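Local coordinates for protein hydroxylase, putative (Mycobacterium tuberculosis, PDB 3AFF) that probably catalyses the FMNH2- and O2-dependent ortho-hydroxylation of the phenolic secosteroid 3-HSA during cholesterol breakdown, at residues A[64-69]-A[300-305]; A[163-168]-A[205-210]; A[294-299]-A[323-328]. One frame throughout, in Å; residues are numbered along the deposited sequence.

Contact 1 (A[64-69]-A[300-305]); sequences DPALFF and NVSDEY
P65 lies on the ring of Y305. The contact is a CH-pi interaction. P65 CD stands 3.4 Å from the centroid of the Y305 ring, 15° off the ring normal, so it sits over the middle of one face. The phenol ring reaches P65 because Y305 CG is anti to the backbone N (chi1 -171°). D64 takes part beside it. Its OD1 comes to 3.6 Å from Y305 CD2, oblique to the ring, and the carboxylate and ring planes are only 19° apart.

The apolar contacts centre on one branch of V301. CG1 lies 3.9 Å from P65 CG and 4.1 Å from A66 CB. It also meets the edge of the F69 ring, 4.2 Å from F69 CD2. CG2 touches that same ring carbon.

These contacts join two nearly antiparallel helix segments. Helix 65-76 belongs to the N-terminal helical part of the acyl-CoA dehydrogenase fold. Helix 286-309 belongs to the C-terminal helical domain. Helix 233-259 packs against both F69 and V301.

No hydrogen bond crosses between the segments. The capping bond of D64 and the bond of S302 stay within their own helices. D64 is the N-cap of helix 65-76, and its OD1 accepts from A66 N at 3.0 Å, from above the carboxylate plane. The same oxygen thus serves both the cap and the contact with Y305. S302 OG bonds to I298 O one turn back and lies 3.7 Å from A66 CB.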
loop_
_atom_site.group_PDB
_atom_site.type_symbol
_atom_site.label_atom_id
_atom_site.label_comp_id
_atom_site.label_asym_id
_atom_site.label_seq_id
_atom_site.Cartn_x
_atom_site.Cartn_y
_atom_site.Cartn_z
ATOM N N ASP A 64 27.371 33.382 -16.068
ATOM C CA ASP A 64 26.757 32.316 -15.288
ATOM C C ASP A 64 25.662 31.669 -16.173
ATOM O O ASP A 64 24.750 32.375 -16.662
ATOM C CB ASP A 64 26.189 32.984 -14.057
ATOM C CG ASP A 64 25.357 32.066 -13.171
ATOM O OD1 ASP A 64 25.029 30.902 -13.533
ATOM O OD2 ASP A 64 25.056 32.579 -12.057
ATOM N N PRO A 65 25.780 30.355 -16.460
ATOM C CA PRO A 65 24.817 29.765 -17.427
ATOM C C PRO A 65 23.331 29.838 -16.923
ATOM O O PRO A 65 22.411 29.936 -17.709
ATOM C CB PRO A 65 25.357 28.333 -17.604
ATOM C CG PRO A 65 25.985 28.047 -16.298
ATOM C CD PRO A 65 26.750 29.337 -16.016
ATOM N N ALA A 66 23.110 29.936 -15.605
ATOM C CA ALA A 66 21.743 30.097 -15.126
ATOM C C ALA A 66 21.118 31.433 -15.512
ATOM O O ALA A 66 19.899 31.540 -15.773
ATOM C CB ALA A 66 21.692 29.834 -13.628
ATOM N N LEU A 67 21.949 32.483 -15.610
ATOM C CA LEU A 67 21.443 33.754 -16.078
ATOM C C LEU A 67 21.096 33.753 -17.535
ATOM O O LEU A 67 20.142 34.435 -17.953
ATOM C CB LEU A 67 22.466 34.869 -15.840
ATOM C CG LEU A 67 22.697 35.124 -14.352
ATOM C CD1 LEU A 67 23.744 36.203 -14.228
ATOM C CD2 LEU A 67 21.368 35.530 -13.606
ATOM N N PHE A 68 21.913 33.095 -18.350
ATOM C CA PHE A 68 21.559 32.937 -19.751
ATOM C C PHE A 68 20.212 32.229 -19.918
ATOM O O PHE A 68 19.386 32.687 -20.686
ATOM C CB PHE A 68 22.643 32.147 -20.527
ATOM C CG PHE A 68 22.259 31.912 -21.969
ATOM C CD1 PHE A 68 22.491 32.902 -22.935
ATOM C CD2 PHE A 68 21.643 30.711 -22.355
ATOM C CE1 PHE A 68 22.137 32.693 -24.246
ATOM C CE2 PHE A 68 21.260 30.515 -23.677
ATOM C CZ PHE A 68 21.523 31.492 -24.606
ATOM N N PHE A 69 19.984 31.114 -19.222
ATOM C CA PHE A 69 18.662 30.418 -19.350
ATOM C C PHE A 69 17.442 31.211 -18.853
ATOM O O PHE A 69 16.375 31.188 -19.487
ATOM C CB PHE A 69 18.718 28.969 -18.817
ATOM C CG PHE A 69 19.687 28.110 -19.574
ATOM C CD1 PHE A 69 19.544 27.934 -20.954
ATOM C CD2 PHE A 69 20.779 27.501 -18.932
ATOM C CE1 PHE A 69 20.476 27.135 -21.682
ATOM C CE2 PHE A 69 21.697 26.703 -19.627
ATOM C CZ PHE A 69 21.571 26.511 -21.008
ATOM N N ASN A 300 19.550 22.376 -11.440
ATOM C CA ASN A 300 20.641 21.508 -11.850
ATOM C C ASN A 300 21.754 22.308 -12.538
ATOM O O ASN A 300 22.913 21.991 -12.383
ATOM C CB ASN A 300 20.062 20.479 -12.832
ATOM C CG ASN A 300 19.054 19.610 -12.165
ATOM O OD1 ASN A 300 17.970 19.314 -12.687
ATOM N ND2 ASN A 300 19.402 19.198 -10.992
ATOM N N VAL A 301 21.380 23.352 -13.280
ATOM C CA VAL A 301 22.386 24.233 -13.937
ATOM C C VAL A 301 23.247 24.960 -12.864
ATOM O O VAL A 301 24.447 24.871 -12.865
ATOM C CB VAL A 301 21.665 25.270 -14.861
ATOM C CG1 VAL A 301 22.672 26.287 -15.422
ATOM C CG2 VAL A 301 20.914 24.523 -15.978
ATOM N N SER A 302 22.590 25.620 -11.906
ATOM C CA SER A 302 23.254 26.240 -10.737
ATOM C C SER A 302 24.146 25.309 -9.919
ATOM O O SER A 302 25.245 25.656 -9.562
ATOM C CB SER A 302 22.170 26.778 -9.815
ATOM O OG SER A 302 21.583 27.833 -10.516
ATOM N N ASP A 303 23.680 24.100 -9.638
ATOM C CA ASP A 303 24.508 23.144 -8.895
ATOM C C ASP A 303 25.799 22.755 -9.612
ATOM O O ASP A 303 26.856 22.566 -8.986
ATOM C CB ASP A 303 23.719 21.857 -8.559
ATOM C CG ASP A 303 22.547 22.084 -7.570
ATOM O OD1 ASP A 303 22.396 23.198 -7.037
ATOM O OD2 ASP A 303 21.765 21.115 -7.305
ATOM N N GLU A 304 25.698 22.534 -10.913
ATOM C CA GLU A 304 26.855 22.168 -11.721
ATOM C C GLU A 304 27.784 23.369 -11.782
ATOM O O GLU A 304 28.959 23.183 -11.566
ATOM C CB GLU A 304 26.448 21.782 -13.165
ATOM C CG GLU A 304 25.726 20.406 -13.235
ATOM C CD GLU A 304 25.233 20.036 -14.671
ATOM O OE1 GLU A 304 25.421 20.853 -15.591
ATOM O OE2 GLU A 304 24.671 18.923 -14.864
ATOM N N TYR A 305 27.239 24.557 -12.074
ATOM C CA TYR A 305 28.071 25.723 -12.221
ATOM C C TYR A 305 28.771 26.045 -10.917
ATOM O O TYR A 305 29.935 26.416 -10.937
ATOM C CB TYR A 305 27.285 26.907 -12.750
ATOM C CG TYR A 305 28.168 28.059 -13.117
ATOM C CD1 TYR A 305 29.145 27.912 -14.107
ATOM C CD2 TYR A 305 28.066 29.291 -12.438
ATOM C CE1 TYR A 305 29.979 28.967 -14.459
ATOM C CE2 TYR A 305 28.905 30.334 -12.752
ATOM C CZ TYR A 305 29.844 30.174 -13.796
ATOM O OH TYR A 305 30.661 31.235 -14.147
#

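Contact 2 (A[163-168]-A[205-210]); sequences PVDFGS and HRFLSY
G167 and S209 form an antiparallel non-hydrogen-bonded pair with their CA atoms only 4.1 Å apart. This is the tight part of the contact. G167 has no side chain, so its CA can approach L208 O to 3.3 Å and F207 CE1 to 3.5 Å. The next pair, S168 with L208, is hydrogen-bonded in both directions. Y210 N adds a nearly straight bond to F166 O, 3.0 Å long with 172° at the hydrogen.

The pairing adds the short strand 207-209 to strand 162-172, in the beta domain that lies between the helical domains of the acyl-CoA dehydrogenase fold. The strand segments cross steeply, at 122°. S209 then starts helix 210-214. Its OG, anti to the backbone N, donates to the syn lone pair of D165 OD1 at 2.6 Å. It also caps K211 N. D165 OD1 takes a second bond from F166 N on its anti side, tilted out of the carboxylate plane, which fixes the carboxylate between two donors. D165 OD2 meets the edge of the F207 ring.

F166 and Y210 run side by side with ring planes at 56°, and F166 CD2 lies over one face of Y210, toward its rim. F385 of the second subunit packs on F166.

Packing is looser round the S168 hydroxyl and the Y210 phenol, where two waters bridge. One joins S168 OG to Y210 OH, with a weak bond to G167 O. The second bonds to S168 OG and donates to L208 O, its oxygen 2.7 Å from L208 O. At the other end R206 turns away to a salt bridge with E106.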
loop_
_atom_site.group_PDB
_atom_site.type_symbol
_atom_site.label_atom_id
_atom_site.label_comp_id
_atom_site.label_asym_id
_atom_site.label_seq_id
_atom_site.Cartn_x
_atom_site.Cartn_y
_atom_site.Cartn_z
ATOM N N PRO A 163 32.700 4.819 -40.162
ATOM C CA PRO A 163 32.749 5.841 -39.086
ATOM C C PRO A 163 33.857 5.638 -38.087
ATOM O O PRO A 163 34.092 4.533 -37.611
ATOM C CB PRO A 163 31.390 5.694 -38.380
ATOM C CG PRO A 163 30.476 5.078 -39.424
ATOM C CD PRO A 163 31.386 4.125 -40.198
ATOM N N VAL A 164 34.575 6.704 -37.775
ATOM C CA VAL A 164 35.646 6.631 -36.773
ATOM C C VAL A 164 35.496 7.759 -35.724
ATOM O O VAL A 164 36.266 7.815 -34.742
ATOM C CB VAL A 164 37.069 6.791 -37.463
ATOM C CG1 VAL A 164 37.330 5.669 -38.467
ATOM C CG2 VAL A 164 37.154 8.155 -38.078
ATOM N N ASP A 165 34.556 8.693 -35.939
ATOM C CA ASP A 165 34.360 9.817 -34.966
ATOM C C ASP A 165 32.998 10.451 -35.253
ATOM O O ASP A 165 32.357 10.115 -36.250
ATOM C CB ASP A 165 35.469 10.860 -35.187
ATOM C CG ASP A 165 35.740 11.735 -33.934
ATOM O OD1 ASP A 165 34.953 11.785 -32.964
ATOM O OD2 ASP A 165 36.777 12.382 -33.941
ATOM N N PHE A 166 32.567 11.382 -34.404
ATOM C CA PHE A 166 31.233 12.005 -34.487
ATOM C C PHE A 166 31.337 13.393 -33.810
ATOM O O PHE A 166 31.913 13.518 -32.702
ATOM C CB PHE A 166 30.155 11.168 -33.778
ATOM C CG PHE A 166 28.769 11.641 -34.064
ATOM C CD1 PHE A 166 27.982 10.966 -35.017
ATOM C CD2 PHE A 166 28.255 12.776 -33.446
ATOM C CE1 PHE A 166 26.703 11.444 -35.314
ATOM C CE2 PHE A 166 26.987 13.284 -33.740
ATOM C CZ PHE A 166 26.213 12.584 -34.715
ATOM N N GLY A 167 30.797 14.414 -34.461
ATOM C CA GLY A 167 30.903 15.750 -33.899
ATOM C C GLY A 167 30.210 16.761 -34.732
ATOM O O GLY A 167 29.251 16.436 -35.375
ATOM N N SER A 168 30.676 18.008 -34.671
ATOM C CA SER A 168 30.078 19.121 -35.412
ATOM C C SER A 168 31.141 19.736 -36.338
ATOM O O SER A 168 32.295 19.988 -35.921
ATOM C CB SER A 168 29.531 20.230 -34.479
ATOM O OG SER A 168 29.003 19.702 -33.253
ATOM N N HIS A 205 40.460 22.047 -38.144
ATOM C CA HIS A 205 40.240 22.935 -37.044
ATOM C C HIS A 205 38.776 23.364 -37.011
ATOM O O HIS A 205 38.346 23.992 -36.030
ATOM C CB HIS A 205 41.196 24.173 -37.037
ATOM C CG HIS A 205 41.052 25.048 -38.245
ATOM N ND1 HIS A 205 41.645 24.747 -39.455
ATOM C CD2 HIS A 205 40.332 26.169 -38.450
ATOM C CE1 HIS A 205 41.313 25.656 -40.347
ATOM N NE2 HIS A 205 40.508 26.524 -39.767
ATOM N N ARG A 206 38.010 23.020 -38.068
ATOM C CA ARG A 206 36.593 23.326 -38.026
ATOM C C ARG A 206 35.674 22.098 -37.852
ATOM O O ARG A 206 34.539 22.110 -38.238
ATOM C CB ARG A 206 36.191 24.217 -39.198
ATOM C CG ARG A 206 36.657 25.676 -39.074
ATOM C CD ARG A 206 35.855 26.639 -39.944
ATOM N NE ARG A 206 36.507 26.847 -41.239
ATOM C CZ ARG A 206 36.029 26.448 -42.429
ATOM N NH1 ARG A 206 34.853 25.801 -42.517
ATOM N NH2 ARG A 206 36.749 26.649 -43.555
ATOM N N PHE A 207 36.191 21.070 -37.227
ATOM C CA PHE A 207 35.395 19.977 -36.732
ATOM C C PHE A 207 35.718 19.849 -35.260
ATOM O O PHE A 207 36.899 19.849 -34.932
ATOM C CB PHE A 207 35.842 18.658 -37.364
ATOM C CG PHE A 207 35.259 17.413 -36.710
ATOM C CD1 PHE A 207 33.912 17.043 -36.951
ATOM C CD2 PHE A 207 36.055 16.551 -35.962
ATOM C CE1 PHE A 207 33.341 15.888 -36.390
ATOM C CE2 PHE A 207 35.496 15.383 -35.382
ATOM C CZ PHE A 207 34.145 15.044 -35.633
ATOM N N LEU A 208 34.702 19.601 -34.409
ATOM C CA LEU A 208 34.945 19.370 -32.999
ATOM C C LEU A 208 34.169 18.101 -32.599
ATOM O O LEU A 208 32.930 18.048 -32.764
ATOM C CB LEU A 208 34.484 20.576 -32.144
ATOM C CG LEU A 208 34.517 20.316 -30.628
ATOM C CD1 LEU A 208 35.948 20.082 -30.194
ATOM C CD2 LEU A 208 33.898 21.451 -29.827
ATOM N N SER A 209 34.913 17.109 -32.102
ATOM C CA SER A 209 34.384 15.810 -31.705
ATOM C C SER A 209 33.607 15.900 -30.371
ATOM O O SER A 209 33.979 16.670 -29.464
ATOM C CB SER A 209 35.590 14.900 -31.556
ATOM O OG SER A 209 35.256 13.605 -31.104
ATOM N N TYR A 210 32.545 15.122 -30.268
ATOM C CA TYR A 210 31.779 14.976 -29.008
ATOM C C TYR A 210 32.685 14.336 -27.960
ATOM O O TYR A 210 32.586 14.686 -26.776
ATOM C CB TYR A 210 30.566 14.091 -29.243
ATOM C CG TYR A 210 29.379 14.798 -29.841
ATOM C CD1 TYR A 210 29.484 16.124 -30.310
ATOM C CD2 TYR A 210 28.133 14.168 -29.912
ATOM C CE1 TYR A 210 28.392 16.795 -30.844
ATOM C CE2 TYR A 210 26.990 14.866 -30.489
ATOM C CZ TYR A 210 27.160 16.139 -30.951
ATOM O OH TYR A 210 26.127 16.844 -31.492
HETATM O O HOH W 1 26.972 17.762 -33.746
HETATM O O HOH W 2 31.002 19.350 -31.328
#

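Contact 3 (A[294-299]-A[323-328]); sequences WRQLIG and RRDQVR
In the C-terminal helical bundle of the acyl-CoA dehydrogenase fold, Q296 and L297 of helix 286-309 meet D325, Q326 and R328 of helix 316-342. The two helices follow one another in the chain, and their segments run nearly antiparallel, with axes 9.4 Å apart.

Q296 reaches across with an extended chain, its CG anti to the backbone N (chi1 179°). The touching is done by its flank and its amide. CG lies 3.4 Å from D325 OD2. NE2 is also 3.4 Å from D325 OD1, but the angle is poor and no hydrogen bond forms. The amide and carboxylate planes are 33° apart. D325 OD1 is engaged on its own helix, where R324 NH2 makes a salt bridge to its syn lone pair at 2.8 Å, with the oxygen tilted a little from the guanidinium plane. R324 NE adds a weak bond to the same oxygen. The exact placing of this guanidinium is doubtful, because it lies too close to that of R328.

L297 crosses Q326 at about a right angle. Its CD1 branch meets the amide at NE2, 3.5 Å away. That amide is held mainly from helix 233-259, by a hydrogen bond between Q326 OE1 and T239 OG1 and a weak one between Q326 NE2 and S242 OG.

The Q296 amide rests against the base of the R328 side chain. Q296 OE1 is buried there with no polar partner in the model, 3.8 Å from R328 CB.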
loop_
_atom_site.group_PDB
_atom_site.type_symbol
_atom_site.label_atom_id
_atom_site.label_comp_id
_atom_site.label_asym_id
_atom_site.label_seq_id
_atom_site.Cartn_x
_atom_site.Cartn_y
_atom_site.Cartn_z
ATOM N N TRP A 294 10.433 25.025 -13.226
ATOM C CA TRP A 294 11.538 25.966 -13.362
ATOM C C TRP A 294 12.651 25.843 -12.288
ATOM O O TRP A 294 13.855 25.735 -12.648
ATOM C CB TRP A 294 11.067 27.421 -13.520
ATOM C CG TRP A 294 12.274 28.369 -13.621
ATOM C CD1 TRP A 294 12.792 29.162 -12.609
ATOM C CD2 TRP A 294 13.182 28.516 -14.759
ATOM N NE1 TRP A 294 13.938 29.847 -13.072
ATOM C CE2 TRP A 294 14.194 29.469 -14.376
ATOM C CE3 TRP A 294 13.208 27.978 -16.058
ATOM C CZ2 TRP A 294 15.201 29.910 -15.266
ATOM C CZ3 TRP A 294 14.265 28.407 -16.961
ATOM C CH2 TRP A 294 15.229 29.355 -16.544
ATOM N N ARG A 295 12.288 25.884 -11.000
ATOM C CA ARG A 295 13.293 25.725 -9.930
ATOM C C ARG A 295 14.108 24.473 -10.155
ATOM O O ARG A 295 15.299 24.458 -9.949
ATOM C CB ARG A 295 12.650 25.522 -8.560
ATOM C CG ARG A 295 11.942 26.692 -7.897
ATOM C CD ARG A 295 11.347 26.174 -6.522
ATOM N NE ARG A 295 9.885 26.352 -6.511
ATOM C CZ ARG A 295 9.287 27.543 -6.415
ATOM N NH1 ARG A 295 10.009 28.668 -6.278
ATOM N NH2 ARG A 295 7.970 27.623 -6.449
ATOM N N GLN A 296 13.412 23.383 -10.482
ATOM C CA GLN A 296 14.055 22.093 -10.733
ATOM C C GLN A 296 15.053 22.179 -11.927
ATOM O O GLN A 296 16.247 21.813 -11.761
ATOM C CB GLN A 296 12.964 21.043 -10.971
ATOM C CG GLN A 296 13.415 19.608 -11.281
ATOM C CD GLN A 296 12.189 18.697 -11.631
ATOM O OE1 GLN A 296 11.308 19.058 -12.468
ATOM N NE2 GLN A 296 12.095 17.543 -10.932
ATOM N N LEU A 297 14.618 22.704 -13.077
ATOM C CA LEU A 297 15.526 22.803 -14.275
ATOM C C LEU A 297 16.780 23.682 -14.056
ATOM O O LEU A 297 17.896 23.298 -14.376
ATOM C CB LEU A 297 14.763 23.388 -15.463
ATOM C CG LEU A 297 15.359 23.325 -16.899
ATOM C CD1 LEU A 297 15.463 21.881 -17.351
ATOM C CD2 LEU A 297 14.498 24.114 -17.838
ATOM N N ILE A 298 16.558 24.888 -13.541
ATOM C CA ILE A 298 17.606 25.877 -13.367
ATOM C C ILE A 298 18.450 25.501 -12.168
ATOM O O ILE A 298 19.635 25.853 -12.074
ATOM C CB ILE A 298 16.956 27.286 -13.221
ATOM C CG1 ILE A 298 17.930 28.382 -13.650
ATOM C CG2 ILE A 298 16.316 27.494 -11.769
ATOM C CD1 ILE A 298 18.505 28.215 -15.019
ATOM N N GLY A 299 17.839 24.752 -11.238
ATOM C CA GLY A 299 18.566 24.183 -10.124
ATOM C C GLY A 299 19.728 23.274 -10.463
ATOM O O GLY A 299 20.762 23.318 -9.787
ATOM N N ARG A 323 19.438 15.235 -16.622
ATOM C CA ARG A 323 18.772 14.626 -17.750
ATOM C C ARG A 323 17.355 14.156 -17.521
ATOM O O ARG A 323 16.509 14.360 -18.367
ATOM C CB ARG A 323 19.545 13.421 -18.283
ATOM C CG ARG A 323 20.543 13.828 -19.292
ATOM C CD ARG A 323 20.085 13.690 -20.738
ATOM N NE ARG A 323 21.266 14.003 -21.549
ATOM C CZ ARG A 323 21.227 14.591 -22.723
ATOM N NH1 ARG A 323 20.052 14.932 -23.218
ATOM N NH2 ARG A 323 22.360 14.847 -23.405
ATOM N N ARG A 324 17.124 13.432 -16.431
ATOM C CA ARG A 324 15.792 12.986 -16.114
ATOM C C ARG A 324 14.895 14.179 -15.827
ATOM O O ARG A 324 13.716 14.153 -16.178
ATOM C CB ARG A 324 15.769 11.919 -15.021
ATOM C CG ARG A 324 16.566 12.212 -13.792
ATOM C CD ARG A 324 15.819 11.773 -12.468
ATOM N NE ARG A 324 15.319 12.970 -11.745
ATOM C CZ ARG A 324 15.517 13.278 -10.448
ATOM N NH1 ARG A 324 16.199 12.470 -9.629
ATOM N NH2 ARG A 324 14.998 14.411 -9.959
ATOM N N ASP A 325 15.446 15.244 -15.249
ATOM C CA ASP A 325 14.667 16.455 -15.032
ATOM C C ASP A 325 14.245 17.203 -16.282
ATOM O O ASP A 325 13.284 17.976 -16.214
ATOM C CB ASP A 325 15.350 17.397 -14.006
ATOM C CG ASP A 325 15.322 16.836 -12.583
ATOM O OD1 ASP A 325 14.605 15.828 -12.358
ATOM O OD2 ASP A 325 16.012 17.383 -11.695
ATOM N N GLN A 326 14.911 17.004 -17.429
ATOM C CA GLN A 326 14.451 17.671 -18.665
ATOM C C GLN A 326 13.022 17.277 -19.008
ATOM O O GLN A 326 12.189 18.134 -19.207
ATOM C CB GLN A 326 15.367 17.347 -19.876
ATOM C CG GLN A 326 16.865 17.665 -19.612
ATOM C CD GLN A 326 17.206 19.147 -19.562
ATOM O OE1 GLN A 326 18.296 19.543 -19.046
ATOM N NE2 GLN A 326 16.332 19.972 -20.107
ATOM N N VAL A 327 12.726 15.985 -19.098
ATOM C CA VAL A 327 11.328 15.570 -19.281
ATOM C C VAL A 327 10.386 15.935 -18.141
ATOM O O VAL A 327 9.242 16.250 -18.411
ATOM C CB VAL A 327 11.117 14.049 -19.667
ATOM C CG1 VAL A 327 11.845 13.765 -20.952
ATOM C CG2 VAL A 327 11.617 13.173 -18.594
ATOM N N ARG A 328 10.838 15.901 -16.891
ATOM C CA ARG A 328 9.915 16.220 -15.804
ATOM C C ARG A 328 9.486 17.698 -15.913
ATOM O O ARG A 328 8.301 18.006 -15.844
ATOM C CB ARG A 328 10.539 15.951 -14.442
ATOM C CG ARG A 328 11.055 14.508 -14.284
ATOM C CD ARG A 328 11.195 14.050 -12.809
ATOM N NE ARG A 328 11.503 12.592 -12.775
ATOM C CZ ARG A 328 12.217 11.979 -11.811
ATOM N NH1 ARG A 328 12.684 12.683 -10.782
ATOM N NH2 ARG A 328 12.476 10.664 -11.856
#

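In the fold
Contacts 1 and 3 share helix 286-309, which meets helix 65-76 in one and helix 316-342 in the other. Their centres are 12 Å apart and they touch: I298 CD1 lies 3.7 Å from A66 O, and W294 CH2 lies 3.7 Å from F69 O. Contact 2 belongs to the beta domain and touches neither. Its nearest atoms are about 15 Å from contact 1 and about 8 Å from contact 3. Contacts 2 and 3 come closer to the probable FMN-binding residues. Side chain to side chain, Y210 is about 4 Å from Y120 and Q326 about 7 Å from A369. F69 of contact 1 stays about 11 Å from both W84 and Y120.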